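Local coordinates for protein carboxypeptidase 1 (Deinococcus radiodurans str. R1, PDB 5GIV) that probably removes amino acids one at a time from peptide C-termini with broad specificity, sparing proline, as a zinc-dependent M32 carboxypeptidase, at residues S299-N304 and S453-W458; V361-E366 and H386-Q391; L56-A61 and I100-V105; A195-F200 and A329-E334. All coordinates share one frame; numbering follows the deposited sequence.

Contact 1: residues S299-N304 and S453-W458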
loop_
_atom_site.group_PDB
_atom_site.type_symbol
_atom_site.label_atom_id
_atom_site.label_comp_id
_atom_site.label_asym_id
_atom_site.label_seq_id
_atom_site.Cartn_x
_atom_site.Cartn_y
_atom_site.Cartn_z
ATOM N N SER A 299 -5.630 21.736 9.768
ATOM C CA SER A 299 -4.224 21.429 10.001
ATOM C C SER A 299 -3.562 22.537 10.811
ATOM O O SER A 299 -2.813 22.266 11.753
ATOM C CB SER A 299 -3.509 21.195 8.673
ATOM O OG SER A 299 -3.762 22.253 7.781
ATOM N N ARG A 300 -3.850 23.793 10.476
ATOM C CA ARG A 300 -3.236 24.908 11.181
ATOM C C ARG A 300 -3.794 25.065 12.590
ATOM O O ARG A 300 -3.084 25.523 13.493
ATOM C CB ARG A 300 -3.430 26.190 10.378
ATOM C CG ARG A 300 -2.618 26.207 9.089
ATOM C CD ARG A 300 -1.131 26.030 9.378
ATOM N NE ARG A 300 -0.315 26.443 8.244
ATOM C CZ ARG A 300 1.016 26.485 8.246
ATOM N NH1 ARG A 300 1.699 26.142 9.336
ATOM N NH2 ARG A 300 1.666 26.897 7.162
ATOM N N LEU A 301 -5.060 24.716 12.801
ATOM C CA LEU A 301 -5.608 24.807 14.143
ATOM C C LEU A 301 -4.877 23.853 15.084
ATOM O O LEU A 301 -4.345 24.266 16.123
ATOM C CB LEU A 301 -7.109 24.518 14.107
ATOM C CG LEU A 301 -7.923 24.653 15.402
ATOM C CD1 LEU A 301 -9.413 24.926 15.118
ATOM C CD2 LEU A 301 -7.757 23.389 16.266
ATOM N N TRP A 302 -4.779 22.577 14.697
ATOM C CA TRP A 302 -4.130 21.603 15.565
ATOM C C TRP A 302 -2.619 21.781 15.594
ATOM O O TRP A 302 -1.988 21.486 16.613
ATOM C CB TRP A 302 -4.498 20.189 15.132
ATOM C CG TRP A 302 -5.941 19.850 15.404
ATOM C CD1 TRP A 302 -6.970 19.839 14.504
ATOM C CD2 TRP A 302 -6.518 19.519 16.678
ATOM N NE1 TRP A 302 -8.143 19.493 15.132
ATOM C CE2 TRP A 302 -7.896 19.291 16.465
ATOM C CE3 TRP A 302 -6.001 19.373 17.969
ATOM C CZ2 TRP A 302 -8.766 18.930 17.498
ATOM C CZ3 TRP A 302 -6.876 19.008 19.001
ATOM C CH2 TRP A 302 -8.240 18.797 18.755
ATOM N N GLU A 303 -2.020 22.285 14.518
ATOM C CA GLU A 303 -0.575 22.478 14.523
ATOM C C GLU A 303 -0.189 23.734 15.299
ATOM O O GLU A 303 0.615 23.667 16.233
ATOM C CB GLU A 303 -0.032 22.558 13.088
ATOM C CG GLU A 303 1.454 22.915 12.996
ATOM C CD GLU A 303 1.878 23.525 11.651
ATOM O OE1 GLU A 303 3.071 23.858 11.499
ATOM O OE2 GLU A 303 1.033 23.674 10.740
ATOM N N ASN A 304 -0.770 24.883 14.939
ATOM C CA ASN A 304 -0.359 26.177 15.502
ATOM C C ASN A 304 -1.136 26.516 16.771
ATOM O O ASN A 304 -0.563 26.599 17.861
ATOM C CB ASN A 304 -0.544 27.293 14.469
ATOM C CG ASN A 304 0.463 27.227 13.332
ATOM O OD1 ASN A 304 1.537 26.633 13.461
ATOM N ND2 ASN A 304 0.127 27.866 12.216
ATOM N N SER A 453 -11.162 16.752 24.004
ATOM C CA SER A 453 -12.467 16.292 23.560
ATOM C C SER A 453 -13.449 17.438 23.344
ATOM O O SER A 453 -14.303 17.354 22.450
ATOM C CB SER A 453 -13.000 15.277 24.564
ATOM O OG SER A 453 -12.984 15.821 25.863
ATOM N N ARG A 454 -13.344 18.513 24.128
ATOM C CA ARG A 454 -14.256 19.636 23.942
ATOM C C ARG A 454 -13.931 20.407 22.669
ATOM O O ARG A 454 -14.837 20.809 21.928
ATOM C CB ARG A 454 -14.220 20.559 25.157
ATOM C CG ARG A 454 -14.656 19.887 26.440
ATOM C CD ARG A 454 -15.246 20.898 27.410
ATOM N NE ARG A 454 -14.292 21.922 27.815
ATOM C CZ ARG A 454 -14.645 23.087 28.347
ATOM N NH1 ARG A 454 -15.934 23.380 28.505
ATOM N NH2 ARG A 454 -13.719 23.969 28.698
ATOM N N LEU A 455 -12.647 20.627 22.399
ATOM C CA LEU A 455 -12.277 21.295 21.156
ATOM C C LEU A 455 -12.593 20.412 19.954
ATOM O O LEU A 455 -13.256 20.846 19.004
ATOM C CB LEU A 455 -10.797 21.680 21.194
ATOM C CG LEU A 455 -10.190 22.177 19.881
ATOM C CD1 LEU A 455 -10.863 23.464 19.394
ATOM C CD2 LEU A 455 -8.685 22.383 20.042
ATOM N N HIS A 456 -12.160 19.155 19.998
ATOM C CA HIS A 456 -12.438 18.233 18.900
ATOM C C HIS A 456 -13.936 18.010 18.729
ATOM O O HIS A 456 -14.448 18.020 17.601
ATOM C CB HIS A 456 -11.692 16.919 19.140
ATOM C CG HIS A 456 -11.829 15.924 18.034
ATOM N ND1 HIS A 456 -12.625 14.808 18.137
ATOM C CD2 HIS A 456 -11.306 15.896 16.786
ATOM C CE1 HIS A 456 -12.567 14.118 17.011
ATOM N NE2 HIS A 456 -11.777 14.762 16.172
ATOM N N GLY A 457 -14.662 17.834 19.840
ATOM C CA GLY A 457 -16.104 17.656 19.746
ATOM C C GLY A 457 -16.780 18.836 19.077
ATOM O O GLY A 457 -17.614 18.664 18.182
ATOM N N TRP A 458 -16.393 20.053 19.462
ATOM C CA TRP A 458 -16.964 21.234 18.830
ATOM C C TRP A 458 -16.673 21.246 17.329
ATOM O O TRP A 458 -17.566 21.494 16.514
ATOM C CB TRP A 458 -16.409 22.497 19.496
ATOM C CG TRP A 458 -17.127 23.742 19.054
ATOM C CD1 TRP A 458 -18.208 24.326 19.660
ATOM C CD2 TRP A 458 -16.827 24.548 17.908
ATOM N NE1 TRP A 458 -18.597 25.440 18.962
ATOM C CE2 TRP A 458 -17.770 25.603 17.882
ATOM C CE3 TRP A 458 -15.847 24.487 16.903
ATOM C CZ2 TRP A 458 -17.763 26.587 16.896
ATOM C CZ3 TRP A 458 -15.839 25.466 15.922
ATOM C CH2 TRP A 458 -16.791 26.503 15.924
#

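Contact 2: residues V361-E366 and H386-Q391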
loop_
_atom_site.group_PDB
_atom_site.type_symbol
_atom_site.label_atom_id
_atom_site.label_comp_id
_atom_site.label_asym_id
_atom_site.label_seq_id
_atom_site.Cartn_x
_atom_site.Cartn_y
_atom_site.Cartn_z
ATOM N N VAL A 361 2.971 33.109 0.228
ATOM C CA VAL A 361 1.758 32.871 -0.549
ATOM C C VAL A 361 1.444 34.078 -1.420
ATOM O O VAL A 361 1.116 33.943 -2.605
ATOM C CB VAL A 361 0.584 32.526 0.388
ATOM C CG1 VAL A 361 -0.722 32.452 -0.377
ATOM C CG2 VAL A 361 0.852 31.213 1.100
ATOM N N ILE A 362 1.525 35.277 -0.837
ATOM C CA ILE A 362 1.279 36.502 -1.593
ATOM C C ILE A 362 2.235 36.600 -2.772
ATOM O O ILE A 362 1.837 36.936 -3.893
ATOM C CB ILE A 362 1.394 37.734 -0.681
ATOM C CG1 ILE A 362 0.329 37.683 0.416
ATOM C CG2 ILE A 362 1.323 39.017 -1.515
ATOM C CD1 ILE A 362 0.463 38.773 1.447
ATOM N N THR A 363 3.520 36.337 -2.532
ATOM C CA THR A 363 4.480 36.349 -3.628
ATOM C C THR A 363 4.006 35.483 -4.791
ATOM O O THR A 363 3.931 35.944 -5.934
ATOM C CB THR A 363 5.840 35.868 -3.126
ATOM O OG1 THR A 363 6.291 36.751 -2.097
ATOM C CG2 THR A 363 6.860 35.839 -4.271
ATOM N N ARG A 364 3.671 34.219 -4.508
ATOM C CA ARG A 364 3.283 33.294 -5.568
ATOM C C ARG A 364 1.988 33.728 -6.248
ATOM O O ARG A 364 1.885 33.705 -7.482
ATOM C CB ARG A 364 3.134 31.889 -4.993
ATOM C CG ARG A 364 4.438 31.265 -4.565
ATOM C CD ARG A 364 4.266 30.329 -3.372
ATOM N NE ARG A 364 5.499 29.592 -3.102
ATOM C CZ ARG A 364 6.581 30.126 -2.537
ATOM N NH1 ARG A 364 6.593 31.409 -2.190
ATOM N NH2 ARG A 364 7.662 29.378 -2.343
ATOM N N PHE A 365 0.989 34.136 -5.461
ATOM C CA PHE A 365 -0.293 34.537 -6.031
ATOM C C PHE A 365 -0.115 35.690 -7.014
ATOM O O PHE A 365 -0.676 35.672 -8.117
ATOM C CB PHE A 365 -1.249 34.915 -4.904
ATOM C CG PHE A 365 -2.612 35.355 -5.361
ATOM C CD1 PHE A 365 -3.591 34.429 -5.642
ATOM C CD2 PHE A 365 -2.920 36.700 -5.475
ATOM C CE1 PHE A 365 -4.849 34.831 -6.040
ATOM C CE2 PHE A 365 -4.184 37.111 -5.871
ATOM C CZ PHE A 365 -5.146 36.179 -6.155
ATOM N N GLU A 366 0.671 36.701 -6.635
ATOM C CA GLU A 366 0.838 37.863 -7.498
ATOM C C GLU A 366 1.595 37.515 -8.776
ATOM O O GLU A 366 1.311 38.088 -9.835
ATOM C CB GLU A 366 1.529 38.987 -6.725
ATOM C CG GLU A 366 0.601 39.651 -5.700
ATOM C CD GLU A 366 1.270 40.733 -4.867
ATOM O OE1 GLU A 366 2.506 40.923 -4.987
ATOM O OE2 GLU A 366 0.558 41.385 -4.066
ATOM N N HIS A 386 12.770 36.142 -7.710
ATOM C CA HIS A 386 13.803 36.705 -6.844
ATOM C C HIS A 386 13.500 38.156 -6.487
ATOM O O HIS A 386 13.667 38.571 -5.334
ATOM C CB HIS A 386 15.176 36.603 -7.516
ATOM C CG HIS A 386 15.717 35.206 -7.599
ATOM N ND1 HIS A 386 15.649 34.315 -6.549
ATOM C CD2 HIS A 386 16.345 34.550 -8.607
ATOM C CE1 HIS A 386 16.205 33.170 -6.908
ATOM N NE2 HIS A 386 16.634 33.286 -8.152
ATOM N N ALA A 387 13.053 38.947 -7.463
ATOM C CA ALA A 387 12.717 40.338 -7.178
ATOM C C ALA A 387 11.593 40.430 -6.154
ATOM O O ALA A 387 11.640 41.263 -5.241
ATOM C CB ALA A 387 12.337 41.059 -8.471
ATOM N N ALA A 388 10.573 39.580 -6.286
ATOM C CA ALA A 388 9.465 39.605 -5.335
ATOM C C ALA A 388 9.895 39.113 -3.955
ATOM O O ALA A 388 9.353 39.570 -2.944
ATOM C CB ALA A 388 8.297 38.777 -5.863
ATOM N N TYR A 389 10.831 38.155 -3.887
ATOM C CA TYR A 389 11.329 37.716 -2.584
ATOM C C TYR A 389 12.138 38.820 -1.907
ATOM O O TYR A 389 11.983 39.050 -0.701
ATOM C CB TYR A 389 12.146 36.423 -2.728
ATOM C CG TYR A 389 11.374 35.198 -2.297
ATOM C CD1 TYR A 389 10.396 34.646 -3.114
ATOM C CD2 TYR A 389 11.601 34.610 -1.066
ATOM C CE1 TYR A 389 9.670 33.541 -2.710
ATOM C CE2 TYR A 389 10.890 33.504 -0.658
ATOM C CZ TYR A 389 9.928 32.970 -1.477
ATOM O OH TYR A 389 9.218 31.868 -1.051
ATOM N N GLU A 390 12.985 39.534 -2.657
ATOM C CA GLU A 390 13.677 40.681 -2.066
ATOM C C GLU A 390 12.680 41.718 -1.568
ATOM O O GLU A 390 12.821 42.249 -0.460
ATOM C CB GLU A 390 14.640 41.319 -3.063
ATOM C CG GLU A 390 15.782 40.434 -3.491
ATOM C CD GLU A 390 16.728 41.151 -4.427
ATOM O OE1 GLU A 390 17.216 42.242 -4.046
ATOM O OE2 GLU A 390 16.969 40.630 -5.545
ATOM N N GLN A 391 11.653 42.007 -2.372
ATOM C CA GLN A 391 10.673 43.014 -1.988
ATOM C C GLN A 391 9.848 42.570 -0.785
ATOM O O GLN A 391 9.656 43.346 0.156
ATOM C CB GLN A 391 9.739 43.289 -3.167
ATOM C CG GLN A 391 8.463 44.028 -2.784
ATOM C CD GLN A 391 7.466 44.139 -3.935
ATOM O OE1 GLN A 391 7.747 43.728 -5.067
ATOM N NE2 GLN A 391 6.270 44.639 -3.632
#

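Contact 3: residues L56-A61 and I100-V105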
loop_
_atom_site.group_PDB
_atom_site.type_symbol
_atom_site.label_atom_id
_atom_site.label_comp_id
_atom_site.label_asym_id
_atom_site.label_seq_id
_atom_site.Cartn_x
_atom_site.Cartn_y
_atom_site.Cartn_z
ATOM N N LEU A 56 -10.730 5.040 -16.117
ATOM C CA LEU A 56 -11.969 4.368 -15.730
ATOM C C LEU A 56 -12.819 5.261 -14.836
ATOM O O LEU A 56 -14.031 5.395 -15.042
ATOM C CB LEU A 56 -11.663 3.042 -15.030
ATOM C CG LEU A 56 -11.072 1.949 -15.920
ATOM C CD1 LEU A 56 -10.581 0.778 -15.092
ATOM C CD2 LEU A 56 -12.104 1.492 -16.943
ATOM N N ARG A 57 -12.201 5.878 -13.832
ATOM C CA ARG A 57 -12.956 6.732 -12.925
ATOM C C ARG A 57 -13.560 7.922 -13.660
ATOM O O ARG A 57 -14.718 8.283 -13.429
ATOM C CB ARG A 57 -12.055 7.192 -11.779
ATOM C CG ARG A 57 -12.660 8.258 -10.908
ATOM C CD ARG A 57 -12.186 9.634 -11.344
ATOM N NE ARG A 57 -10.733 9.766 -11.261
ATOM C CZ ARG A 57 -10.007 10.602 -12.004
ATOM N NH1 ARG A 57 -10.600 11.383 -12.904
ATOM N NH2 ARG A 57 -8.685 10.656 -11.854
ATOM N N HIS A 58 -12.801 8.522 -14.578
ATOM C CA HIS A 58 -13.328 9.655 -15.330
ATOM C C HIS A 58 -14.555 9.250 -16.131
ATOM O O HIS A 58 -15.548 9.985 -16.180
ATOM C CB HIS A 58 -12.249 10.212 -16.258
ATOM C CG HIS A 58 -12.707 11.369 -17.088
ATOM N ND1 HIS A 58 -12.754 12.660 -16.608
ATOM C CD2 HIS A 58 -13.164 11.426 -18.361
ATOM C CE1 HIS A 58 -13.193 13.466 -17.557
ATOM N NE2 HIS A 58 -13.453 12.740 -18.630
ATOM N N ALA A 59 -14.517 8.068 -16.744
ATOM C CA ALA A 59 -15.680 7.575 -17.474
ATOM C C ALA A 59 -16.884 7.428 -16.550
ATOM O O ALA A 59 -17.988 7.886 -16.867
ATOM C CB ALA A 59 -15.346 6.245 -18.149
ATOM N N ARG A 60 -16.692 6.787 -15.395
ATOM C CA ARG A 60 -17.789 6.673 -14.442
ATOM C C ARG A 60 -18.339 8.045 -14.083
ATOM O O ARG A 60 -19.557 8.252 -14.072
ATOM C CB ARG A 60 -17.327 5.938 -13.186
ATOM C CG ARG A 60 -16.413 4.761 -13.458
ATOM C CD ARG A 60 -17.164 3.530 -13.929
ATOM N NE ARG A 60 -16.335 2.728 -14.833
ATOM C CZ ARG A 60 -16.388 1.401 -14.933
ATOM N NH1 ARG A 60 -15.597 0.773 -15.794
ATOM N NH2 ARG A 60 -17.219 0.700 -14.165
ATOM N N ALA A 61 -17.452 9.004 -13.806
ATOM C CA ALA A 61 -17.895 10.321 -13.363
ATOM C C ALA A 61 -18.662 11.071 -14.444
ATOM O O ALA A 61 -19.437 11.975 -14.121
ATOM C CB ALA A 61 -16.700 11.150 -12.891
ATOM N N ILE A 100 -15.112 19.772 -19.433
ATOM C CA ILE A 100 -13.776 19.726 -20.016
ATOM C C ILE A 100 -13.674 18.461 -20.862
ATOM O O ILE A 100 -13.888 17.359 -20.330
ATOM C CB ILE A 100 -12.686 19.761 -18.937
ATOM C CG1 ILE A 100 -12.903 20.969 -18.020
ATOM C CG2 ILE A 100 -11.295 19.785 -19.576
ATOM C CD1 ILE A 100 -11.938 21.034 -16.862
ATOM N N PRO A 101 -13.356 18.570 -22.148
ATOM C CA PRO A 101 -13.262 17.379 -23.000
ATOM C C PRO A 101 -12.252 16.374 -22.465
ATOM O O PRO A 101 -11.185 16.745 -21.968
ATOM C CB PRO A 101 -12.816 17.947 -24.356
ATOM C CG PRO A 101 -13.210 19.380 -24.327
ATOM C CD PRO A 101 -13.098 19.814 -22.895
ATOM N N ALA A 102 -12.597 15.086 -22.585
ATOM C CA ALA A 102 -11.706 14.025 -22.118
ATOM C C ALA A 102 -10.344 14.097 -22.802
ATOM O O ALA A 102 -9.312 13.816 -22.179
ATOM C CB ALA A 102 -12.344 12.657 -22.350
ATOM N N GLU A 103 -10.316 14.467 -24.083
ATOM C CA GLU A 103 -9.037 14.646 -24.763
ATOM C C GLU A 103 -8.152 15.623 -24.002
ATOM O O GLU A 103 -6.974 15.352 -23.742
ATOM C CB GLU A 103 -9.267 15.142 -26.191
ATOM C CG GLU A 103 -8.790 14.181 -27.253
ATOM C CD GLU A 103 -7.425 13.594 -26.934
ATOM O OE1 GLU A 103 -7.372 12.483 -26.349
ATOM O OE2 GLU A 103 -6.405 14.249 -27.254
ATOM N N PHE A 104 -8.716 16.773 -23.637
ATOM C CA PHE A 104 -7.955 17.802 -22.938
ATOM C C PHE A 104 -7.517 17.329 -21.557
ATOM O O PHE A 104 -6.433 17.684 -21.091
ATOM C CB PHE A 104 -8.783 19.079 -22.826
ATOM C CG PHE A 104 -8.047 20.213 -22.198
ATOM C CD1 PHE A 104 -7.271 21.058 -22.976
ATOM C CD2 PHE A 104 -8.119 20.437 -20.838
ATOM C CE1 PHE A 104 -6.590 22.107 -22.413
ATOM C CE2 PHE A 104 -7.435 21.482 -20.268
ATOM C CZ PHE A 104 -6.668 22.319 -21.055
ATOM N N VAL A 105 -8.361 16.559 -20.871
ATOM C CA VAL A 105 -7.979 16.039 -19.562
ATOM C C VAL A 105 -6.701 15.222 -19.677
ATOM O O VAL A 105 -5.769 15.376 -18.882
ATOM C CB VAL A 105 -9.123 15.199 -18.965
ATOM C CG1 VAL A 105 -8.695 14.576 -17.630
ATOM C CG2 VAL A 105 -10.384 16.036 -18.823
#

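Contact 4: residues A195-F200 and A329-E334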
loop_
_atom_site.group_PDB
_atom_site.type_symbol
_atom_site.label_atom_id
_atom_site.label_comp_id
_atom_site.label_asym_id
_atom_site.label_seq_id
_atom_site.Cartn_x
_atom_site.Cartn_y
_atom_site.Cartn_z
ATOM N N ALA A 195 15.807 36.380 19.323
ATOM C CA ALA A 195 15.176 35.064 19.401
ATOM C C ALA A 195 15.398 34.387 20.751
ATOM O O ALA A 195 16.419 34.598 21.410
ATOM C CB ALA A 195 15.711 34.145 18.296
ATOM N N PRO A 196 14.485 33.512 21.147
ATOM C CA PRO A 196 14.705 32.718 22.356
ATOM C C PRO A 196 15.805 31.697 22.113
ATOM O O PRO A 196 16.227 31.453 20.983
ATOM C CB PRO A 196 13.356 32.041 22.583
ATOM C CG PRO A 196 12.786 31.907 21.181
ATOM C CD PRO A 196 13.243 33.142 20.448
ATOM N N ARG A 197 16.247 31.063 23.194
ATOM C CA ARG A 197 17.262 30.031 23.055
ATOM C C ARG A 197 16.704 28.866 22.248
ATOM O O ARG A 197 15.557 28.461 22.435
ATOM C CB ARG A 197 17.731 29.557 24.432
ATOM C CG ARG A 197 18.797 28.474 24.359
ATOM C CD ARG A 197 19.148 27.876 25.712
ATOM N NE ARG A 197 20.076 26.766 25.548
ATOM C CZ ARG A 197 20.254 25.792 26.432
ATOM N NH1 ARG A 197 19.570 25.786 27.577
ATOM N NH2 ARG A 197 21.113 24.815 26.166
ATOM N N THR A 198 17.510 28.339 21.328
ATOM C CA THR A 198 17.089 27.212 20.502
ATOM C C THR A 198 18.126 26.102 20.385
ATOM O O THR A 198 17.789 25.033 19.862
ATOM C CB THR A 198 16.721 27.676 19.075
ATOM O OG1 THR A 198 17.855 28.306 18.472
ATOM C CG2 THR A 198 15.542 28.650 19.075
ATOM N N ASP A 199 19.354 26.299 20.871
ATOM C CA ASP A 199 20.431 25.353 20.579
ATOM C C ASP A 199 20.139 23.948 21.094
ATOM O O ASP A 199 20.649 22.972 20.537
ATOM C CB ASP A 199 21.745 25.849 21.183
ATOM C CG ASP A 199 21.692 25.911 22.708
ATOM O OD1 ASP A 199 21.849 24.854 23.354
ATOM O OD2 ASP A 199 21.487 27.015 23.257
ATOM N N PHE A 200 19.338 23.809 22.155
ATOM C CA PHE A 200 19.073 22.474 22.680
ATOM C C PHE A 200 18.301 21.618 21.688
ATOM O O PHE A 200 18.304 20.389 21.814
ATOM C CB PHE A 200 18.320 22.545 24.015
ATOM C CG PHE A 200 17.064 23.347 23.954
ATOM C CD1 PHE A 200 15.869 22.758 23.580
ATOM C CD2 PHE A 200 17.077 24.691 24.271
ATOM C CE1 PHE A 200 14.717 23.496 23.506
ATOM C CE2 PHE A 200 15.934 25.432 24.209
ATOM C CZ PHE A 200 14.747 24.840 23.825
ATOM N N ALA A 329 18.181 18.687 29.265
ATOM C CA ALA A 329 18.857 19.072 30.498
ATOM C C ALA A 329 19.199 20.554 30.478
ATOM O O ALA A 329 19.786 21.057 29.516
ATOM C CB ALA A 329 20.126 18.239 30.687
ATOM N N GLY A 330 18.823 21.258 31.540
ATOM C CA GLY A 330 19.053 22.687 31.607
ATOM C C GLY A 330 18.088 23.515 30.799
ATOM O O GLY A 330 18.338 24.711 30.591
ATOM N N VAL A 331 16.987 22.925 30.351
ATOM C CA VAL A 331 15.990 23.611 29.545
ATOM C C VAL A 331 14.682 23.563 30.307
ATOM O O VAL A 331 14.272 22.494 30.774
ATOM C CB VAL A 331 15.834 22.964 28.154
ATOM C CG1 VAL A 331 14.894 23.793 27.283
ATOM C CG2 VAL A 331 17.208 22.773 27.493
ATOM N N THR A 332 14.019 24.703 30.411
ATOM C CA THR A 332 12.752 24.740 31.118
ATOM C C THR A 332 11.601 24.430 30.168
ATOM O O THR A 332 11.747 24.411 28.942
ATOM C CB THR A 332 12.525 26.104 31.763
ATOM O OG1 THR A 332 12.275 27.074 30.739
ATOM C CG2 THR A 332 13.741 26.533 32.594
ATOM N N GLU A 333 10.446 24.144 30.757
ATOM C CA GLU A 333 9.244 24.011 29.955
ATOM C C GLU A 333 8.956 25.298 29.188
ATOM O O GLU A 333 8.573 25.259 28.015
ATOM C CB GLU A 333 8.076 23.621 30.853
ATOM C CG GLU A 333 6.735 23.821 30.222
ATOM C CD GLU A 333 5.610 23.628 31.202
ATOM O OE1 GLU A 333 5.675 22.673 32.011
ATOM O OE2 GLU A 333 4.676 24.452 31.175
ATOM N N GLU A 334 9.145 26.453 29.829
ATOM C CA GLU A 334 8.899 27.724 29.151
ATOM C C GLU A 334 9.847 27.923 27.971
ATOM O O GLU A 334 9.477 28.553 26.975
ATOM C CB GLU A 334 9.009 28.882 30.154
ATOM C CG GLU A 334 8.899 30.301 29.571
ATOM C CD GLU A 334 7.501 30.661 29.036
ATOM O OE1 GLU A 334 7.359 31.750 28.424
ATOM O OE2 GLU A 334 6.539 29.873 29.230
HETATM O O HOH W 1 20.932 23.550 28.694
#

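Contact 1: residues S299-N304 and S453-W458
Trp302, Leu301, Leu455 and His456 carry a purely apolar contact between helix 292-306 and the start of helix 453-464. The two short segments run almost exactly antiparallel (172°) with their axes 12.7 Å apart, a span that large side chains have to bridge.

The CH-pi contact comes first: the Leu455 methyl CD2 sits over one face of the indole, 4.2 Å from the centroid of the six-membered ring of Trp302. On the same face, toward the rim, lies Leu301 CD2, and the two leucines lie alongside, pointing in opposite directions, with Leu301 CD2 4.0 Å from Leu455 CD2.

Edge packing completes the fit. Trp302 CZ2 reaches His456 CB at 3.9 Å, with His456 CA close to the indole plane. With CG beside the backbone N and anti to the carbonyl carbon (chi1 -70°), Trp302 sends the six-membered ring across the gap, while its NE1 hydrogen-bonds Tyr464 OH.

The charged pair of helix 292-306 lies away from helix 453-464. Arg300 NH1 and Glu303 OE2 form a salt bridge of 2.9 Å whose hydrogen bond is weak, and Glu303 OE2 also bonds ND1 of the zinc ligand His266.

The chemistry thus divides helix 292-306: an apolar face seats it against helix 453-464, while Glu303 on another side probably helps orient His266.

Contact 2: residues V361-E366 and H386-Q391
The guanidinium of Arg364 and the ring of Tyr389 meet edge-on through the phenol oxygen, their planes 62° apart. Tyr389 OH lies in the guanidinium plane and is gripped by both terminal nitrogens: Arg364 NH1 donates to Tyr389 OH over 2.9 Å at a fairly straight 158°, and Arg364 NH2 donates to the same Tyr389 OH over 3.2 Å, more bent. Elsewhere around these groups, Phe419 makes a cation-pi contact with Arg364, and the Tyr389 ring meets Trp385 nearly parallel.

The bend at chi2 helps turn the arginine chain so that its end nears helix 381-393. Its charge is shared: NH2 also forms a salt bridge with Asp407, NH1 reaches the His360 carbonyl, and Tyr389 OH has a further hydrogen bond with His360 ND1. This network probably fixes the rotation of the guanidinium.

Beside it, Thr363 supplies the apolar part. Its methyl CG2 packs 3.6 Å from Ala388 CB and 3.9 Å from Tyr389 CD1, crossing the tyrosine at about a right angle; its hydroxyl turns to the Leu359 carbonyl and Asn392. A phenylalanine in place of Tyr389 would probably leave Arg364 and His360 without their shared hydroxyl partner and the guanidinium less firmly oriented.

The segments run roughly antiparallel (144°), with Thr363 and Ala388 CA atoms only 6.2 Å apart. Two successive helices, 357-372 and 381-393, so packed form an alpha-alpha hairpin within the largely helical M32 carboxypeptidase fold.

Contact 3: residues L56-A61 and I100-V105
In the N-terminal helical part of the M32 fold, helix 43-62 packs against the first turn of helix 102-122, with His58 reaching across to Ala102 and Val105. The backbones stay well apart, their closest CA atoms being those of His58 and Ala102 at 8.2 Å, and one imidazole bridges the distance.

With CG trans to the backbone N (chi1 179°), the ring of His58 is carried straight out from its helix. NE2 of His58 comes to 3.9 Å from Ala102 CB, and the neighbouring ring atom CE1 of His58 to 4.0 Å from Val105 CG2. Both methyls approach the imidazole obliquely, and the touch is van der Waals in kind.

Ala102 and Val105, three residues apart, point the same way from their helix. Pro101 is its N-cap residue, and its carbonyl O accepts from Val105 N at 3.0 Å, closing the first turn.

Around the contact, Arg57 and Arg60 pair with Glu27 and Glu19 of helix 8-36, while Leu56 packs on Phe23 of the second subunit. This is light surface packing between helices of an all-helical region, next to the dimer interface and away from the zinc site.

Contact 4: residues A195-F200 and A329-E334
Phe200 has its CG between backbone N and carbonyl carbon (chi1 54°), while Val331 holds CG1 trans to its N; these rotations set one valine methyl over the phenyl face and the other near the root of the ring. This is a CH-pi contact between two connecting segments of the M32 fold: the loop between helices 169-193 and 207-221 meets the lead-in to helix 333-339. Val331 CG1 stands 3.5 Å from the centroid of the Phe200 ring, only 9° off its normal, and Val331 CG2 lies 3.6 Å from Phe200 CG.

Phe200 also touches Met336 and Ala339 of helix 333-339. An alanine in place of Phe200 would probably strip Val331 of the surface under its methyls and open a gap beside helix 333-339.

Arg197, its chain extended, passes with NE at the edge of the Phe200 ring. Asp199 takes it side-on: Arg197 NE donates to Asp199 OD2 at 2.7 Å, almost straight (169°), and Arg197 NH2 to Asp199 OD1 at 2.9 Å, where OD1 offers its syn lone pair. This double grip is likely to fix the rotation of the guanidinium.

Gly330 turns with a positive phi, and Thr332 N-caps the helix, with Glu335 returning a bond to its N as in a capping box. One water accepts from Arg197 NH2 at 2.8 Å and donates to Ala329 O at 2.9 Å.

Along the chain contact 3 closes first; contacts 4 and 1 then interleave, segment 299-304 falling between the two halves of contact 4, and contact 2 lies wholly within the span from 299-304 to 453-458. Contacts 1 and 2 come closest, about 7 Å between nearest atoms although their centres are 31 Å apart; helix 420-439 touches side chains of both. Helices 333-339 and 357-372, successive in the chain, lead from contact 4 to contact 2. Contacts 3 and 4 stand about 55 Å apart between centres, on opposite sides of the chain's centre. Thus contact 1 packs near the zinc site, while contacts 3 and 4 tie together outlying helices and loops of the single M32 fold.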